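Local coordinates for ATP12 ATPase (Paracoccus denitrificans, PDB 2R31), which probably acts as an assembly chaperone of F1-ATPase, likely shielding the free alpha subunit as its mitochondrial relatives do, at residues R11-V16 and Q58-V63; W25-D30 and L42-E47; L34-K39 and A78-A83; M69-S74 and E231-L236; D191-H196 and S222-M227. One frame throughout, in Å; residues are numbered along the deposited sequence.

Contact 1: R11-V16 and Q58-V63; sequences RFWASV and QAVQEV
Arg11 reaches Gln58 and Val60 through an extended chain, its CG anti to the backbone N (chi1 -177°), which delivers the guanidinium to the end of helix 47-58. There Arg11 NH1 gives two hydrogen bonds, to Gln58 O at 2.8 Å and to Val60 O at 2.9 Å. Both acceptors lie in the guanidinium plane, but NH1 sits on a lone pair of Val60 O and above the carbonyl plane of Gln58 O. Arg11 NH2 makes a nearly straight bond to Gln58 OE1 (2.8 Å), although the guanidinium and amide planes stand 78° apart. NE and NH2 also hold Trp13 O and Ala14 O, so all five N-H groups are engaged and the group cannot readily turn. A water joins Arg11 N to Glu62 O. Trp13 lays its ring under Arg11 CG, 3.5 Å from the ring plane, and brings CZ2 to Val60 CB at 3.9 Å; its NE1 bonds to Trp57 O. Farther on, Val16 CG2 touches Gln58 OE1 at 3.8 Å. The arrangement is an arginine side chain bonding backbone carbonyls at and just past the C-terminal end of helix 47-58, tying that loop to the one before strand 16-21.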
# COMPACT_ATOMS: atom_id res chain seq x y z
N ARG A 11 2.27 -3.15 28.94
CA ARG A 11 2.76 -4.49 28.65
C ARG A 11 2.47 -5.36 29.86
O ARG A 11 3.23 -5.49 30.86
CB ARG A 11 4.21 -4.58 28.34
CG ARG A 11 4.67 -5.93 27.96
CD ARG A 11 6.12 -6.15 27.86
NE ARG A 11 6.46 -7.51 27.48
CZ ARG A 11 7.24 -7.82 26.54
NH1 ARG A 11 7.71 -6.76 25.84
NH2 ARG A 11 7.48 -9.10 26.28
N PHE A 12 1.34 -6.02 29.80
CA PHE A 12 0.91 -6.90 30.90
C PHE A 12 1.34 -8.32 30.68
O PHE A 12 0.95 -9.19 31.47
CB PHE A 12 -0.62 -6.79 31.12
CG PHE A 12 -1.40 -7.25 29.93
CD1 PHE A 12 -1.72 -8.57 29.69
CD2 PHE A 12 -1.85 -6.33 28.98
CE1 PHE A 12 -2.45 -8.92 28.57
CE2 PHE A 12 -2.56 -6.70 27.86
CZ PHE A 12 -2.86 -8.04 27.61
N TRP A 13 2.08 -8.63 29.59
CA TRP A 13 2.53 -9.98 29.28
C TRP A 13 4.03 -10.03 29.42
O TRP A 13 4.74 -9.09 29.15
CB TRP A 13 2.11 -10.38 27.83
CG TRP A 13 2.68 -9.46 26.79
CD1 TRP A 13 3.85 -9.63 26.08
CD2 TRP A 13 2.16 -8.21 26.37
NE1 TRP A 13 4.06 -8.57 25.23
CE2 TRP A 13 3.07 -7.68 25.38
CE3 TRP A 13 1.01 -7.46 26.66
CZ2 TRP A 13 2.85 -6.48 24.79
CZ3 TRP A 13 0.84 -6.24 26.04
CH2 TRP A 13 1.74 -5.78 25.12
N ALA A 14 4.51 -11.23 29.73
CA ALA A 14 5.93 -11.49 29.82
C ALA A 14 6.49 -11.99 28.50
O ALA A 14 7.46 -11.42 27.97
CB ALA A 14 6.26 -12.42 31.00
N SER A 15 5.88 -13.03 27.96
CA SER A 15 6.40 -13.78 26.84
C SER A 15 5.58 -13.56 25.56
O SER A 15 4.38 -13.27 25.62
CB SER A 15 6.41 -15.29 27.12
OG SER A 15 5.12 -15.85 27.11
N VAL A 16 6.23 -13.73 24.42
CA VAL A 16 5.62 -13.64 23.10
C VAL A 16 6.12 -14.85 22.29
O VAL A 16 7.32 -15.17 22.32
CB VAL A 16 5.98 -12.35 22.36
CG1 VAL A 16 5.27 -12.28 21.04
CG2 VAL A 16 5.63 -11.14 23.22
N GLN A 58 6.92 -8.10 21.28
CA GLN A 58 8.07 -8.28 22.17
C GLN A 58 8.75 -6.98 22.45
O GLN A 58 9.34 -6.75 23.52
CB GLN A 58 9.05 -9.28 21.54
CG GLN A 58 10.29 -9.54 22.34
CD GLN A 58 10.06 -9.78 23.77
OE1 GLN A 58 9.14 -10.22 24.36
NE2 GLN A 58 11.09 -9.42 24.54
N ALA A 59 8.71 -6.03 21.51
CA ALA A 59 9.39 -4.75 21.64
C ALA A 59 8.64 -3.73 22.49
O ALA A 59 9.15 -2.65 22.78
CB ALA A 59 9.62 -4.17 20.24
N VAL A 60 7.40 -3.99 22.88
CA VAL A 60 6.64 -3.06 23.69
C VAL A 60 7.35 -2.87 25.01
O VAL A 60 7.69 -3.82 25.70
CB VAL A 60 5.21 -3.54 23.93
CG1 VAL A 60 4.47 -2.60 24.88
CG2 VAL A 60 4.45 -3.66 22.59
N GLN A 61 7.56 -1.61 25.37
CA GLN A 61 8.23 -1.29 26.66
C GLN A 61 7.15 -1.09 27.68
O GLN A 61 6.50 -2.04 28.13
CB GLN A 61 9.20 -0.12 26.37
CG GLN A 61 10.31 -0.57 25.41
CD GLN A 61 11.21 -1.61 26.07
OE1 GLN A 61 11.77 -1.37 27.16
NE2 GLN A 61 11.31 -2.76 25.39
N GLU A 62 6.76 0.05 28.07
CA GLU A 62 5.83 0.31 29.15
C GLU A 62 4.44 0.43 28.60
O GLU A 62 3.51 0.12 29.34
CB GLU A 62 6.26 1.63 29.75
CG GLU A 62 7.55 1.45 30.57
CD GLU A 62 8.64 2.29 29.96
OE1 GLU A 62 8.71 3.46 30.45
OE2 GLU A 62 9.41 1.92 29.05
N VAL A 63 4.27 0.93 27.40
CA VAL A 63 2.94 1.13 26.84
C VAL A 63 2.97 0.85 25.33
O VAL A 63 3.96 1.10 24.66
CB VAL A 63 2.48 2.55 27.13
CG1 VAL A 63 3.39 3.53 26.37
CG2 VAL A 63 1.02 2.79 26.74
O HOH W 1 4.30 -2.08 30.85
O HOH W 2 9.19 -13.62 24.83

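Contact 2: W25-D30 and L42-E47; sequences WAVLLD and LRLPTE
Trp25 and Leu44 form a single antiparallel bridge, a hydrogen-bonded pair that lays the loop before helix 47-58 beside strand 24-29 of the small antiparallel sheet. Its two backbone bonds run from Trp25 N to Leu44 O at 2.9 Å and from Leu44 N to Trp25 O at 2.8 Å; Arg43 CA adds a CA-H...O contact to Trp25 O. A water bridges Val27 N and Leu42 O farther along. In the aromatic contact, Trp25 CG lies opposite the carbonyl carbon (chi1 -70°), which places the indole beside Thr46 and Glu47. Glu47 CG makes a CH-pi approach to the six-membered ring of Trp25, 4.1 Å from its centroid, while Glu47 N also lies over a face of the indole. Replacing Trp25 by alanine would probably uncover the first turn of helix 47-58 and deprive the Glu47 methylenes of the surface they lie on. Apolar packing continues where Val27 CG2 meets Leu44 CD1 at 3.9 Å. The Arg43 guanidinium lays one face on Ala26 CB, its NH1 turned back to Leu42 O at 3.0 Å.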
# COMPACT_ATOMS: atom_id res chain seq x y z
N TRP A 25 -1.42 -18.60 11.26
CA TRP A 25 -0.54 -18.41 12.40
C TRP A 25 -1.17 -17.45 13.40
O TRP A 25 -1.71 -16.40 13.02
CB TRP A 25 0.83 -17.87 11.98
CG TRP A 25 1.66 -18.85 11.23
CD1 TRP A 25 1.65 -19.11 9.88
CD2 TRP A 25 2.62 -19.73 11.80
NE1 TRP A 25 2.56 -20.08 9.58
CE2 TRP A 25 3.16 -20.49 10.74
CE3 TRP A 25 3.06 -19.98 13.09
CZ2 TRP A 25 4.15 -21.47 10.94
CZ3 TRP A 25 4.04 -20.93 13.29
CH2 TRP A 25 4.57 -21.67 12.22
N ALA A 26 -1.03 -17.80 14.66
CA ALA A 26 -1.40 -16.95 15.79
C ALA A 26 -0.13 -16.40 16.44
O ALA A 26 0.94 -17.02 16.42
CB ALA A 26 -2.18 -17.74 16.82
N VAL A 27 -0.29 -15.21 17.04
CA VAL A 27 0.75 -14.60 17.86
C VAL A 27 0.29 -14.68 19.30
O VAL A 27 -0.84 -14.25 19.59
CB VAL A 27 0.98 -13.13 17.44
CG1 VAL A 27 1.98 -12.43 18.39
CG2 VAL A 27 1.51 -13.09 16.01
N LEU A 28 1.11 -15.26 20.16
CA LEU A 28 0.76 -15.57 21.54
C LEU A 28 1.42 -14.62 22.50
O LEU A 28 2.63 -14.46 22.51
CB LEU A 28 1.23 -17.01 21.88
CG LEU A 28 0.84 -18.14 20.93
CD1 LEU A 28 1.45 -19.47 21.38
CD2 LEU A 28 -0.66 -18.16 20.89
N LEU A 29 0.61 -14.03 23.35
CA LEU A 29 1.06 -13.18 24.48
C LEU A 29 0.85 -14.01 25.72
O LEU A 29 -0.33 -14.27 26.05
CB LEU A 29 0.30 -11.86 24.53
CG LEU A 29 0.29 -11.01 23.27
CD1 LEU A 29 -0.46 -9.68 23.51
CD2 LEU A 29 1.68 -10.75 22.80
N ASP A 30 1.92 -14.43 26.39
CA ASP A 30 1.80 -15.36 27.51
C ASP A 30 0.80 -16.48 27.17
O ASP A 30 -0.11 -16.74 27.94
CB ASP A 30 1.42 -14.67 28.82
CG ASP A 30 2.62 -14.02 29.45
OD1 ASP A 30 3.79 -14.32 29.10
OD2 ASP A 30 2.38 -13.17 30.33
N LEU A 42 -6.92 -13.03 15.35
CA LEU A 42 -5.82 -12.60 14.53
C LEU A 42 -5.17 -13.88 14.02
O LEU A 42 -4.51 -14.62 14.77
CB LEU A 42 -4.80 -11.74 15.26
CG LEU A 42 -3.66 -11.21 14.39
CD1 LEU A 42 -4.14 -10.13 13.45
CD2 LEU A 42 -2.48 -10.69 15.22
N ARG A 43 -5.33 -14.19 12.74
CA ARG A 43 -4.73 -15.34 12.09
C ARG A 43 -4.01 -14.83 10.84
O ARG A 43 -4.57 -14.06 10.07
CB ARG A 43 -5.74 -16.42 11.73
CG ARG A 43 -6.35 -17.08 12.94
CD ARG A 43 -5.41 -17.95 13.76
NE ARG A 43 -6.12 -18.56 14.89
CZ ARG A 43 -6.36 -17.95 16.05
NH1 ARG A 43 -5.93 -16.73 16.31
NH2 ARG A 43 -7.06 -18.57 17.00
N LEU A 44 -2.75 -15.25 10.66
CA LEU A 44 -1.88 -14.69 9.64
C LEU A 44 -1.46 -15.73 8.61
O LEU A 44 -1.33 -16.93 8.93
CB LEU A 44 -0.62 -14.16 10.33
CG LEU A 44 -0.92 -13.22 11.51
CD1 LEU A 44 0.38 -12.98 12.25
CD2 LEU A 44 -1.56 -11.92 11.04
N PRO A 45 -1.22 -15.32 7.38
CA PRO A 45 -1.01 -16.30 6.29
C PRO A 45 0.36 -16.93 6.28
O PRO A 45 0.53 -17.98 5.63
CB PRO A 45 -1.24 -15.50 5.02
CG PRO A 45 -0.91 -14.10 5.43
CD PRO A 45 -1.45 -13.97 6.81
N THR A 46 1.36 -16.33 6.91
CA THR A 46 2.76 -16.79 6.81
C THR A 46 3.42 -16.76 8.17
O THR A 46 3.16 -15.91 9.02
CB THR A 46 3.59 -15.96 5.81
OG1 THR A 46 3.66 -14.63 6.36
CG2 THR A 46 2.98 -15.90 4.43
N GLU A 47 4.42 -17.65 8.30
CA GLU A 47 5.30 -17.65 9.45
C GLU A 47 6.08 -16.33 9.49
O GLU A 47 6.28 -15.76 10.57
CB GLU A 47 6.27 -18.83 9.40
CG GLU A 47 7.09 -18.95 10.68
CD GLU A 47 8.34 -19.79 10.58
OE1 GLU A 47 8.76 -20.09 9.42
OE2 GLU A 47 8.94 -20.15 11.59
O HOH W 3 -3.15 -14.44 17.22

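Contact 3: L34-K39 and A78-A83; sequences LRTPGK and AIEKVA
Thr36 and Gly38 hold one carboxylate oxygen of Glu80 between them, and this is the tight part of the contact. Thr36 OG1 donates to Glu80 OE2 at 2.7 Å, on the anti side and 18° out of the carboxylate plane. Gly38 N reaches Glu80 OE2 at 2.8 Å, nearly along the C-O axis, in a bond bent to 146°. Glu80 gets there by a chain extended beyond CG, meeting the threonine from the opposite direction. Thr36 to Lys39 is a type I turn, closed by Lys39 N to Thr36 O, which brings the hydroxyl and the amide to one side; a CB on Gly38 would collide with OE2, and the glycine has none. Thr36 OG1 is itself fixed by Gln40 N.

The rest is looser. Thr36 CG2 rests against Ile79 CG2 at 4.0 Å, and Pro37 CD comes no nearer than 3.8 Å to Glu80 OE2. The turn is exposed at Pro37 and Lys39, while Gly38 N points inward to Glu80.

Glu80 sits within a wider pi-type turn (Ala83 N to Ala78 O), so the contact ties the turn after strand 32-33 to the last turns of helix 70-82. Both bonds to OE2 come from neutral donors: across these segments the carboxylate is held without a salt bridge, and the pairing would probably favour its ionised form.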
# COMPACT_ATOMS: atom_id res chain seq x y z
N LEU A 34 -3.34 -13.36 20.36
CA LEU A 34 -3.70 -11.96 20.09
C LEU A 34 -4.98 -11.93 19.28
O LEU A 34 -5.15 -12.75 18.42
CB LEU A 34 -2.53 -11.31 19.31
CG LEU A 34 -2.63 -9.89 18.84
CD1 LEU A 34 -2.79 -8.94 20.02
CD2 LEU A 34 -1.35 -9.50 18.10
N ARG A 35 -5.85 -10.98 19.58
CA ARG A 35 -7.05 -10.70 18.79
C ARG A 35 -6.94 -9.32 18.19
O ARG A 35 -6.08 -8.51 18.57
CB ARG A 35 -8.33 -10.81 19.63
CG ARG A 35 -8.63 -12.23 20.02
CD ARG A 35 -9.85 -12.52 20.79
NE ARG A 35 -10.18 -13.93 21.00
CZ ARG A 35 -11.06 -14.64 20.30
NH1 ARG A 35 -11.75 -14.12 19.28
NH2 ARG A 35 -11.24 -15.92 20.63
N THR A 36 -7.80 -9.06 17.20
CA THR A 36 -7.88 -7.70 16.67
C THR A 36 -8.58 -6.79 17.68
O THR A 36 -9.17 -7.23 18.65
CB THR A 36 -8.59 -7.68 15.32
OG1 THR A 36 -9.97 -8.00 15.53
CG2 THR A 36 -7.98 -8.68 14.33
N PRO A 37 -8.55 -5.48 17.46
CA PRO A 37 -9.23 -4.57 18.39
C PRO A 37 -10.72 -4.83 18.52
O PRO A 37 -11.24 -4.59 19.63
CB PRO A 37 -8.94 -3.19 17.80
CG PRO A 37 -7.63 -3.37 17.07
CD PRO A 37 -7.77 -4.74 16.46
N GLY A 38 -11.37 -5.31 17.48
CA GLY A 38 -12.76 -5.75 17.48
C GLY A 38 -12.94 -7.17 17.99
O GLY A 38 -14.05 -7.72 17.87
N LYS A 39 -11.88 -7.76 18.54
CA LYS A 39 -11.94 -9.07 19.18
C LYS A 39 -12.08 -10.23 18.20
O LYS A 39 -12.48 -11.33 18.55
CB LYS A 39 -13.05 -9.07 20.25
CG LYS A 39 -12.65 -8.21 21.42
CD LYS A 39 -13.52 -8.61 22.58
CE LYS A 39 -14.44 -7.47 22.99
NZ LYS A 39 -13.76 -6.15 23.16
N ALA A 78 -6.49 -6.03 7.43
CA ALA A 78 -6.75 -7.18 6.57
C ALA A 78 -7.93 -7.99 7.10
O ALA A 78 -8.83 -8.41 6.37
CB ALA A 78 -5.52 -8.06 6.44
N ILE A 79 -7.92 -8.28 8.40
CA ILE A 79 -8.91 -9.16 9.00
C ILE A 79 -10.24 -8.45 9.16
O ILE A 79 -11.30 -9.04 8.84
CB ILE A 79 -8.37 -9.70 10.34
CG1 ILE A 79 -7.18 -10.61 10.10
CG2 ILE A 79 -9.49 -10.44 11.13
CD1 ILE A 79 -6.26 -10.81 11.29
N GLU A 80 -10.26 -7.21 9.65
CA GLU A 80 -11.49 -6.53 10.00
C GLU A 80 -12.15 -5.84 8.81
O GLU A 80 -13.40 -5.71 8.81
CB GLU A 80 -11.28 -5.47 11.07
CG GLU A 80 -10.83 -6.10 12.39
CD GLU A 80 -10.93 -5.20 13.56
OE1 GLU A 80 -11.04 -3.96 13.42
OE2 GLU A 80 -10.98 -5.65 14.72
N LYS A 81 -11.38 -5.37 7.84
CA LYS A 81 -11.85 -4.52 6.74
C LYS A 81 -11.71 -5.16 5.38
O LYS A 81 -12.68 -5.26 4.64
CB LYS A 81 -11.17 -3.16 6.82
CG LYS A 81 -11.36 -2.41 8.11
CD LYS A 81 -10.60 -1.20 8.54
CE LYS A 81 -9.13 -1.12 8.29
NZ LYS A 81 -8.51 0.22 8.20
N VAL A 82 -10.52 -5.59 5.00
CA VAL A 82 -10.30 -5.98 3.61
C VAL A 82 -10.79 -7.37 3.30
O VAL A 82 -11.57 -7.53 2.34
CB VAL A 82 -8.83 -5.81 3.21
CG1 VAL A 82 -8.63 -6.28 1.79
CG2 VAL A 82 -8.38 -4.37 3.44
N ALA A 83 -10.45 -8.37 4.08
CA ALA A 83 -10.93 -9.71 3.79
C ALA A 83 -12.47 -9.78 3.79
O ALA A 83 -13.03 -10.35 2.84
CB ALA A 83 -10.35 -10.78 4.74

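Contact 4: M69-S74 and E231-L236; sequences MPLTRS and ERFWHL
Leu236 O takes a hydrogen bond from Thr46 OG1, which anchors the end of helix 214-236 while the leucine side chain packs against Leu71. The motif is a steep helix crossing: the axes of 70-74 and 231-236 approach to 10.3 Å at a signed angle of -74°, with no hydrogen bond between the segments. At its centre Ser74 CB sits over the Phe233 ring in a CH-pi contact, 3.4 Å from the centroid and 13° off the ring normal. A chi1 of -165°, with CG turned away from the backbone N, swings the Phe233 ring under the serine, and Leu71 CD2 meets the ring edge at CD1. Thr167 and Ala168 of helix 163-174 also touch the ring. With a serine in place of Phe233, the helices would probably be left with a gap between them, and Ser74 CB and Leu71 CD2 would lack the ring they pack on. Alongside, the Leu71 and Leu236 side chains cross at about a right angle, CD1 of Leu71 lying 3.7 Å from CD1 of Leu236.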
# COMPACT_ATOMS: atom_id res chain seq x y z
N MET A 69 4.15 -0.51 15.61
CA MET A 69 3.48 -1.76 15.30
C MET A 69 2.74 -1.64 13.95
O MET A 69 1.53 -1.88 13.85
CB MET A 69 2.51 -2.11 16.43
CG MET A 69 3.28 -2.04 17.73
SD MET A 69 2.42 -2.34 19.25
CE MET A 69 2.58 -4.12 19.16
N PRO A 70 3.46 -1.29 12.89
CA PRO A 70 2.79 -1.12 11.60
C PRO A 70 2.22 -2.41 11.01
O PRO A 70 1.23 -2.38 10.26
CB PRO A 70 3.93 -0.56 10.70
CG PRO A 70 5.17 -1.16 11.31
CD PRO A 70 4.91 -1.01 12.78
N LEU A 71 2.86 -3.52 11.29
CA LEU A 71 2.41 -4.80 10.74
C LEU A 71 1.14 -5.27 11.43
O LEU A 71 0.24 -5.81 10.81
CB LEU A 71 3.51 -5.85 10.86
CG LEU A 71 4.80 -5.56 10.12
CD1 LEU A 71 5.87 -6.56 10.54
CD2 LEU A 71 4.59 -5.58 8.61
N THR A 72 1.09 -5.08 12.77
CA THR A 72 -0.16 -5.34 13.49
C THR A 72 -1.29 -4.51 12.93
O THR A 72 -2.41 -5.01 12.72
CB THR A 72 0.04 -5.06 15.00
OG1 THR A 72 1.03 -5.92 15.54
CG2 THR A 72 -1.26 -5.28 15.77
N ARG A 73 -1.04 -3.22 12.67
CA ARG A 73 -2.03 -2.32 12.13
C ARG A 73 -2.54 -2.83 10.77
O ARG A 73 -3.75 -2.81 10.52
CB ARG A 73 -1.44 -0.92 12.01
CG ARG A 73 -2.23 0.23 11.49
CD ARG A 73 -1.76 1.58 11.98
NE ARG A 73 -0.67 2.29 11.30
CZ ARG A 73 0.53 2.44 11.82
NH1 ARG A 73 0.55 1.76 12.97
NH2 ARG A 73 1.64 3.05 11.38
N SER A 74 -1.64 -3.27 9.90
CA SER A 74 -2.03 -3.81 8.60
C SER A 74 -2.78 -5.11 8.71
O SER A 74 -3.76 -5.33 8.00
CB SER A 74 -0.74 -4.01 7.77
OG SER A 74 -0.04 -2.88 7.45
N GLU A 231 4.70 -2.00 1.40
CA GLU A 231 5.61 -2.87 0.67
C GLU A 231 6.14 -3.98 1.55
O GLU A 231 6.23 -5.15 1.14
CB GLU A 231 6.73 -1.99 0.10
CG GLU A 231 7.85 -2.73 -0.59
CD GLU A 231 8.93 -1.72 -1.01
OE1 GLU A 231 9.46 -0.95 -0.13
OE2 GLU A 231 9.27 -1.65 -2.18
N ARG A 232 6.52 -3.63 2.79
CA ARG A 232 7.00 -4.66 3.75
C ARG A 232 5.92 -5.70 4.01
O ARG A 232 6.19 -6.89 4.07
CB ARG A 232 7.42 -3.93 5.03
CG ARG A 232 7.92 -4.84 6.13
CD ARG A 232 9.14 -5.66 5.75
NE ARG A 232 9.74 -6.22 6.95
CZ ARG A 232 10.61 -7.21 6.93
NH1 ARG A 232 11.01 -7.75 5.79
NH2 ARG A 232 11.10 -7.66 8.10
N PHE A 233 4.67 -5.25 4.21
CA PHE A 233 3.57 -6.17 4.44
C PHE A 233 3.36 -7.07 3.24
O PHE A 233 3.10 -8.29 3.42
CB PHE A 233 2.31 -5.34 4.78
CG PHE A 233 1.18 -6.13 5.39
CD1 PHE A 233 1.28 -6.58 6.68
CD2 PHE A 233 0.01 -6.42 4.72
CE1 PHE A 233 0.26 -7.25 7.32
CE2 PHE A 233 -1.04 -7.08 5.36
CZ PHE A 233 -0.90 -7.46 6.64
N TRP A 234 3.47 -6.56 2.03
CA TRP A 234 3.41 -7.37 0.81
C TRP A 234 4.44 -8.49 0.88
O TRP A 234 4.13 -9.68 0.72
CB TRP A 234 3.65 -6.50 -0.47
CG TRP A 234 3.76 -7.41 -1.64
CD1 TRP A 234 4.91 -7.87 -2.20
CD2 TRP A 234 2.69 -8.03 -2.36
NE1 TRP A 234 4.62 -8.75 -3.21
CE2 TRP A 234 3.28 -8.86 -3.35
CE3 TRP A 234 1.30 -7.98 -2.31
CZ2 TRP A 234 2.53 -9.62 -4.24
CZ3 TRP A 234 0.55 -8.72 -3.18
CH2 TRP A 234 1.16 -9.53 -4.14
N HIS A 235 5.71 -8.14 1.08
CA HIS A 235 6.75 -9.15 1.03
C HIS A 235 6.57 -10.20 2.12
O HIS A 235 6.78 -11.41 1.90
CB HIS A 235 8.13 -8.52 1.10
CG HIS A 235 8.50 -7.76 -0.12
ND1 HIS A 235 8.55 -8.35 -1.36
CD2 HIS A 235 8.78 -6.46 -0.25
CE1 HIS A 235 8.89 -7.37 -2.24
NE2 HIS A 235 9.07 -6.22 -1.58
N LEU A 236 6.22 -9.77 3.34
CA LEU A 236 6.09 -10.71 4.44
C LEU A 236 4.94 -11.67 4.28
O LEU A 236 4.93 -12.70 4.94
CB LEU A 236 5.95 -9.96 5.76
CG LEU A 236 7.22 -9.30 6.28
CD1 LEU A 236 6.87 -8.41 7.46
CD2 LEU A 236 8.27 -10.30 6.69

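Contact 5: D191-H196 and S222-M227; sequences DAPTAH and SRLAAM
His196 lays its imidazole flat against Leu224, whose CB stands over the ring centre in a CH-pi contact, 3.8 Å from the centroid. The two side chains cross at about a right angle. A chi1 of 177° carries CG of His196 to the far side from its backbone N and swings the ring out from helix 192-199 onto the leucine. Met227 also crosses the histidine nearly at right angles, but obliquely to the ring: its SD lies 4.0 Å from His196 ND1. The bend of Met227 at its last torsion (chi3 68°) turns the methyl back toward helix 192-199, so CE packs on Ala195 CB at 3.9 Å.

The same Leu224 extends CD1 to Pro193 CA at 3.7 Å, and Ala192 CB lies against Met227 O at 3.8 Å; the small alanine lets the two backbones come close. Arg223 NE lies at the edge of the His196 ring, nearest CE1. One water bonds His196 ND1 at 3.0 Å and accepts from Arg223 NE at 2.8 Å, linking the two side chains without a direct bond. A positive arginine so near would probably disfavour a protonated imidazole. Asp191 is the N-cap of helix 192-199, its OD1 accepting from Thr194 N and OG1 from opposite faces of the carboxylate. Together these form a tilted, roughly antiparallel helix pair (144° between directions), joining helices 192-199 and 214-236 in the helical part of the chain.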
# COMPACT_ATOMS: atom_id res chain seq x y z
N ASP A 191 10.51 -0.39 -6.64
CA ASP A 191 10.29 -0.43 -5.20
C ASP A 191 9.44 0.79 -4.78
O ASP A 191 9.13 1.69 -5.56
CB ASP A 191 11.62 -0.53 -4.46
CG ASP A 191 12.52 0.64 -4.62
OD1 ASP A 191 12.14 1.68 -5.17
OD2 ASP A 191 13.70 0.51 -4.15
N ALA A 192 9.05 0.77 -3.51
CA ALA A 192 8.17 1.84 -3.01
C ALA A 192 8.86 3.20 -3.04
O ALA A 192 8.18 4.18 -3.40
CB ALA A 192 7.66 1.49 -1.61
N PRO A 193 10.13 3.36 -2.70
CA PRO A 193 10.75 4.70 -2.82
C PRO A 193 10.72 5.23 -4.24
O PRO A 193 10.52 6.43 -4.48
CB PRO A 193 12.17 4.47 -2.27
CG PRO A 193 12.04 3.30 -1.36
CD PRO A 193 11.00 2.42 -1.97
N THR A 194 10.91 4.35 -5.24
CA THR A 194 10.84 4.75 -6.63
C THR A 194 9.41 5.15 -7.02
O THR A 194 9.19 6.19 -7.68
CB THR A 194 11.39 3.64 -7.53
OG1 THR A 194 12.75 3.40 -7.18
CG2 THR A 194 11.28 4.00 -8.99
N ALA A 195 8.42 4.35 -6.61
CA ALA A 195 7.05 4.69 -6.88
C ALA A 195 6.68 6.08 -6.29
O ALA A 195 6.03 6.90 -6.90
CB ALA A 195 6.11 3.66 -6.29
N HIS A 196 7.15 6.30 -5.04
CA HIS A 196 6.89 7.59 -4.38
C HIS A 196 7.50 8.75 -5.17
O HIS A 196 6.82 9.75 -5.48
CB HIS A 196 7.47 7.51 -2.96
CG HIS A 196 7.33 8.80 -2.22
ND1 HIS A 196 6.14 9.32 -1.82
CD2 HIS A 196 8.35 9.63 -1.86
CE1 HIS A 196 6.43 10.46 -1.16
NE2 HIS A 196 7.71 10.67 -1.18
N SER A 222 5.97 11.49 5.07
CA SER A 222 5.08 10.59 5.81
C SER A 222 4.43 9.58 4.86
O SER A 222 4.33 8.39 5.20
CB SER A 222 4.03 11.47 6.49
OG SER A 222 3.16 10.72 7.30
N ARG A 223 3.98 10.04 3.70
CA ARG A 223 3.53 9.12 2.63
C ARG A 223 4.67 8.17 2.21
O ARG A 223 4.37 6.99 1.93
CB ARG A 223 2.87 9.94 1.53
CG ARG A 223 2.26 9.08 0.44
CD ARG A 223 1.49 9.85 -0.54
NE ARG A 223 2.22 10.82 -1.30
CZ ARG A 223 2.25 12.12 -1.09
NH1 ARG A 223 1.65 12.74 -0.07
NH2 ARG A 223 2.95 12.88 -1.92
N LEU A 224 5.97 8.46 2.14
CA LEU A 224 7.00 7.44 1.80
C LEU A 224 7.08 6.35 2.82
O LEU A 224 7.13 5.16 2.50
CB LEU A 224 8.36 8.16 1.61
CG LEU A 224 9.56 7.21 1.43
CD1 LEU A 224 9.42 6.32 0.21
CD2 LEU A 224 10.86 8.03 1.33
N ALA A 225 7.08 6.70 4.12
CA ALA A 225 7.20 5.67 5.15
C ALA A 225 5.97 4.77 5.13
O ALA A 225 6.10 3.56 5.32
CB ALA A 225 7.38 6.33 6.54
N ALA A 226 4.79 5.35 4.89
CA ALA A 226 3.58 4.55 4.77
C ALA A 226 3.69 3.57 3.61
O ALA A 226 3.26 2.40 3.71
CB ALA A 226 2.36 5.44 4.60
N MET A 227 4.21 4.02 2.49
CA MET A 227 4.35 3.14 1.32
C MET A 227 5.39 2.05 1.61
O MET A 227 5.20 0.89 1.21
CB MET A 227 4.69 3.95 0.07
CG MET A 227 3.54 4.84 -0.38
SD MET A 227 3.97 5.96 -1.73
CE MET A 227 4.22 4.82 -3.10
O HOH W 4 3.43 9.16 -3.13

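In the fold
Contacts 1, 2 and 3 lie on the same side of the chain's centre, around the small antiparallel sheet, where contact 2 is nested in the loop closed by contact 1 and crosses contact 3. Contact 2 touches both, through Asp30 to Ser15 and through Val27 to Leu34. Contact 4 joins this part to the helical remainder: Val60 of contact 1 packs on its Met69, and Thr46 of contact 2 bonds its Leu236. It shares helix 70-82 with contact 3 and helix 214-236 with contact 5, which is nested inside its loop. Glu231 OE2 bonds Ala192 N, linking contacts 4 and 5, centres 14 Å apart. Helix 214-236, carrying segments of both, thus connects the helical part with the sheet part; centres of contacts 1 and 5 are 30 Å apart.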